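Local coordinates for protein calmodulin, putative (Toxoplasma gondii, PDB 6TJ6) that binds calcium through its N-terminal EF-hand loop and probably acts as a calmodulin-like or myosin essential light chain-like protein, at residues A[27-30]-A[31-35]; A[61-64]-A[65-69]. All blocks are in the same frame, centred on the assembly; numbering follows the deposited sequence.

Contact 1: residues A[27-30]-A[31-35]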
loop_
_atom_site.group_PDB
_atom_site.type_symbol
_atom_site.label_atom_id
_atom_site.label_comp_id
_atom_site.label_asym_id
_atom_site.label_seq_id
_atom_site.Cartn_x
_atom_site.Cartn_y
_atom_site.Cartn_z
ATOM N N ASP A 27 10.757 -5.801 -11.746
ATOM C CA ASP A 27 10.030 -4.882 -10.876
ATOM C C ASP A 27 10.794 -3.578 -10.678
ATOM O O ASP A 27 10.211 -2.493 -10.784
ATOM C CB ASP A 27 9.737 -5.545 -9.527
ATOM C CG ASP A 27 8.795 -6.731 -9.653
ATOM O OD1 ASP A 27 9.196 -7.853 -9.281
ATOM O OD2 ASP A 27 7.658 -6.541 -10.135
ATOM N N LEU A 28 12.109 -3.664 -10.435
ATOM C CA LEU A 28 12.924 -2.460 -10.295
ATOM C C LEU A 28 12.669 -1.504 -11.448
ATOM O O LEU A 28 12.140 -0.401 -11.249
ATOM C CB LEU A 28 14.405 -2.834 -10.196
ATOM C CG LEU A 28 15.416 -1.720 -9.896
ATOM C CD1 LEU A 28 14.866 -0.706 -8.896
ATOM C CD2 LEU A 28 16.719 -2.309 -9.378
ATOM N N VAL A 29 12.963 -1.943 -12.674
ATOM C CA VAL A 29 12.721 -1.093 -13.837
ATOM C C VAL A 29 11.275 -0.622 -13.846
ATOM O O VAL A 29 10.994 0.573 -14.011
ATOM C CB VAL A 29 13.089 -1.834 -15.136
ATOM C CG1 VAL A 29 12.679 -1.013 -16.346
ATOM C CG2 VAL A 29 14.578 -2.127 -15.168
ATOM N N LEU A 30 10.342 -1.544 -13.596
ATOM C CA LEU A 30 8.930 -1.179 -13.569
ATOM C C LEU A 30 8.683 -0.050 -12.580
ATOM O O LEU A 30 8.114 0.990 -12.941
ATOM C CB LEU A 30 8.077 -2.406 -13.236
ATOM C CG LEU A 30 7.531 -3.176 -14.443
ATOM C CD1 LEU A 30 8.562 -3.291 -15.562
ATOM C CD2 LEU A 30 7.056 -4.556 -14.018
ATOM N N ALA A 31 9.160 -0.212 -11.340
ATOM C CA ALA A 31 9.016 0.854 -10.355
ATOM C C ALA A 31 9.492 2.177 -10.934
ATOM O O ALA A 31 8.750 3.169 -10.944
ATOM C CB ALA A 31 9.791 0.509 -9.082
ATOM N N ILE A 32 10.701 2.184 -11.501
ATOM C CA ILE A 32 11.235 3.411 -12.077
ATOM C C ILE A 32 10.287 3.938 -13.144
ATOM O O ILE A 32 9.836 5.092 -13.089
ATOM C CB ILE A 32 12.651 3.173 -12.630
ATOM C CG1 ILE A 32 13.591 2.776 -11.492
ATOM C CG2 ILE A 32 13.164 4.413 -13.339
ATOM C CD1 ILE A 32 14.965 2.320 -11.947
ATOM N N ARG A 33 9.910 3.076 -14.094
ATOM C CA ARG A 33 9.044 3.533 -15.171
ATOM C C ARG A 33 7.687 3.967 -14.646
ATOM O O ARG A 33 7.042 4.837 -15.246
ATOM C CB ARG A 33 8.885 2.438 -16.230
ATOM C CG ARG A 33 10.171 2.112 -16.970
ATOM C CD ARG A 33 9.902 1.388 -18.284
ATOM N NE ARG A 33 11.120 1.236 -19.076
ATOM C CZ ARG A 33 11.620 0.070 -19.470
ATOM N NH1 ARG A 33 11.001 -1.063 -19.162
ATOM N NH2 ARG A 33 12.740 0.039 -20.181
ATOM N N SER A 34 7.249 3.410 -13.513
ATOM C CA SER A 34 5.948 3.796 -12.984
ATOM C C SER A 34 5.920 5.252 -12.541
ATOM O O SER A 34 4.836 5.839 -12.456
ATOM C CB SER A 34 5.549 2.886 -11.820
ATOM O OG SER A 34 6.244 3.227 -10.633
ATOM N N CYS A 35 7.080 5.851 -12.276
ATOM C CA CYS A 35 7.142 7.260 -11.916
ATOM C C CYS A 35 7.358 8.161 -13.125
ATOM O O CYS A 35 7.625 9.356 -12.954
ATOM C CB CYS A 35 8.245 7.487 -10.880
ATOM S SG CYS A 35 8.001 6.553 -9.347
#
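In the exiting helix of the N-terminal EF-hand, helix 26-34, Val29 and Arg33 lie side by side one turn apart and point the same way. With Val29 CG1 anti to the backbone N (chi1 173°), that methyl comes over one face of the Arg33 guanidinium. Val29 CG1 stands nearer the rim than the middle of the group, 3.3 Å from Arg33 NH1 and 3.5 Å from Arg33 CZ, so the flat cation rests on an apolar branch. Another one-turn pair, Leu28 CD1 with Ile32 CD1, is looser at 4.3 Å. The backbone evidence for the helix is a run of i to i+4 bonds: Ala31 N to Asp27 O at 2.6 Å, Ile32 N to Leu28 O at 3.0 Å and Arg33 N to Val29 O at 2.7 Å are nearly straight, whereas Ser34 N to Leu30 O is bent to 142°. At this last turn the Ser34 hydroxyl folds back over its own helix, and Ser34 OG donates in the carbonyl plane to a lone pair of Ala31 O at 2.5 Å. Around the helix, Leu28 and Ala31 touch Ile23 of strand 22-24, Leu30 and Ser34 touch Phe15 of helix 7-15, and Ala31 and Ile32 pack on Phe56 of helix 53-64.

Contact 2: residues A[61-64]-A[65-69]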
loop_
_atom_site.group_PDB
_atom_site.type_symbol
_atom_site.label_atom_id
_atom_site.label_comp_id
_atom_site.label_asym_id
_atom_site.label_seq_id
_atom_site.Cartn_x
_atom_site.Cartn_y
_atom_site.Cartn_z
ATOM N N SER A 61 16.000 10.221 -6.617
ATOM C CA SER A 61 16.259 11.627 -6.335
ATOM C C SER A 61 17.351 12.179 -7.238
ATOM O O SER A 61 17.223 13.290 -7.765
ATOM C CB SER A 61 16.634 11.809 -4.859
ATOM O OG SER A 61 15.543 11.490 -4.012
ATOM N N LYS A 62 18.417 11.407 -7.458
ATOM C CA LYS A 62 19.475 11.875 -8.346
ATOM C C LYS A 62 19.027 11.879 -9.804
ATOM O O LYS A 62 19.467 12.734 -10.582
ATOM C CB LYS A 62 20.726 11.016 -8.152
ATOM C CG LYS A 62 21.327 11.150 -6.756
ATOM C CD LYS A 62 22.208 9.967 -6.379
ATOM C CE LYS A 62 23.589 10.069 -6.998
ATOM N NZ LYS A 62 24.461 8.947 -6.554
ATOM N N LYS A 63 18.145 10.950 -10.188
ATOM C CA LYS A 63 17.639 10.933 -11.559
ATOM C C LYS A 63 16.724 12.125 -11.825
ATOM O O LYS A 63 16.902 12.848 -12.812
ATOM C CB LYS A 63 16.904 9.619 -11.832
ATOM C CG LYS A 63 16.322 9.502 -13.229
ATOM C CD LYS A 63 17.401 9.639 -14.289
ATOM C CE LYS A 63 16.868 9.270 -15.657
ATOM N NZ LYS A 63 17.882 9.435 -16.731
ATOM N N LEU A 64 15.732 12.338 -10.957
ATOM C CA LEU A 64 14.783 13.430 -11.138
ATOM C C LEU A 64 15.449 14.798 -11.092
ATOM O O LEU A 64 14.890 15.767 -11.618
ATOM C CB LEU A 64 13.692 13.343 -10.070
ATOM C CG LEU A 64 12.752 12.145 -10.211
ATOM C CD1 LEU A 64 11.802 12.042 -9.027
ATOM C CD2 LEU A 64 11.979 12.247 -11.513
ATOM N N ALA A 65 16.627 14.898 -10.475
ATOM C CA ALA A 65 17.349 16.163 -10.446
ATOM C C ALA A 65 17.812 16.596 -11.829
ATOM O O ALA A 65 18.129 17.773 -12.024
ATOM C CB ALA A 65 18.547 16.057 -9.503
ATOM N N SER A 66 17.861 15.677 -12.792
ATOM C CA SER A 66 18.266 15.996 -14.154
ATOM C C SER A 66 17.248 15.558 -15.197
ATOM O O SER A 66 17.514 15.695 -16.397
ATOM C CB SER A 66 19.623 15.352 -14.467
ATOM O OG SER A 66 19.514 13.939 -14.509
ATOM N N TYR A 67 16.091 15.048 -14.779
ATOM C CA TYR A 67 15.115 14.444 -15.681
ATOM C C TYR A 67 13.725 14.833 -15.204
ATOM O O TYR A 67 13.321 14.445 -14.103
ATOM C CB TYR A 67 15.281 12.919 -15.702
ATOM C CG TYR A 67 14.410 12.153 -16.683
ATOM C CD1 TYR A 67 13.081 11.869 -16.392
ATOM C CD2 TYR A 67 14.936 11.672 -17.873
ATOM C CE1 TYR A 67 12.294 11.155 -17.277
ATOM C CE2 TYR A 67 14.159 10.957 -18.761
ATOM C CZ TYR A 67 12.840 10.700 -18.458
ATOM O OH TYR A 67 12.065 9.988 -19.340
ATOM N N ASN A 68 12.999 15.599 -16.019
ATOM C CA ASN A 68 11.647 16.007 -15.666
ATOM C C ASN A 68 10.651 15.077 -16.340
ATOM O O ASN A 68 10.514 15.120 -17.572
ATOM C CB ASN A 68 11.391 17.456 -16.077
ATOM C CG ASN A 68 10.045 17.974 -15.593
ATOM O OD1 ASN A 68 9.301 17.270 -14.908
ATOM N ND2 ASN A 68 9.735 19.217 -15.939
ATOM N N PRO A 69 9.938 14.231 -15.586
ATOM C CA PRO A 69 9.005 13.283 -16.224
ATOM C C PRO A 69 7.953 13.932 -17.108
ATOM O O PRO A 69 7.692 13.437 -18.211
ATOM C CB PRO A 69 8.373 12.573 -15.018
ATOM C CG PRO A 69 9.407 12.654 -13.955
ATOM C CD PRO A 69 10.068 13.993 -14.140
HETATM O O HOH W 1 18.827 12.257 -16.964
#
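Past Leu64 the backbone leaves the helical pattern: the last i to i+4 bond, Ala65 N to Ser61 O, is bent (136° at the hydrogen), and the next amide turns instead to a carbonyl three residues back, Ser66 N to Lys63 O at 3.0 Å. Ser66 N reaches that oxygen from above the carbonyl plane, 49° out of it. A second i to i+3 bond, Tyr67 N to Leu64 O at 3.5 Å, is weak, and from Tyr67 on the chain is extended until helix 69-78 begins. Lys63 and Tyr67 make one of the two side-chain contacts. The lysine chain bends at chi2 (58°), which brings Lys63 CE to 3.8 Å from Tyr67 CD2, an oblique approach. The amino group is held from two sources: Lys63 NZ donates to a water at 3.0 Å, which also bonds Ser66 OG, and it forms a salt bridge with Glu43. Tyr67 OH bonds the backbone N of Ser38, holding the far end of the ring. Further along, the Leu64 side chain crosses that of Pro69 at about a right angle, Leu64 CD2 lying 3.6 Å from Pro69 CG. Asn68 is the N-cap of helix 69-78, its OD1 weakly bonding Glu70 N. The linker thus joins the N-terminal EF-hand half to the C-terminal EF-hand region, as in calmodulin-like two-lobed proteins.

In the fold
Contact 1 closes before contact 2 opens in the chain, and their centres lie about 14 Å apart. They nevertheless touch, Cys35 O packing 3.9 Å from Pro69 CG, so the residue just past helix 26-34 packs against the first residue of helix 69-78. Val37 gives a second link: Ile32 of contact 1 and Lys63, Leu64 and Tyr67 of contact 2 all touch it. Contact 1 is the one close to the calcium site, with the side chain of Asp27 about 6 Å from that of Asp18 and about 8 Å from that of Asp16; no calcium is bound to this chain here. Contact 2 is a surface feature away from that site.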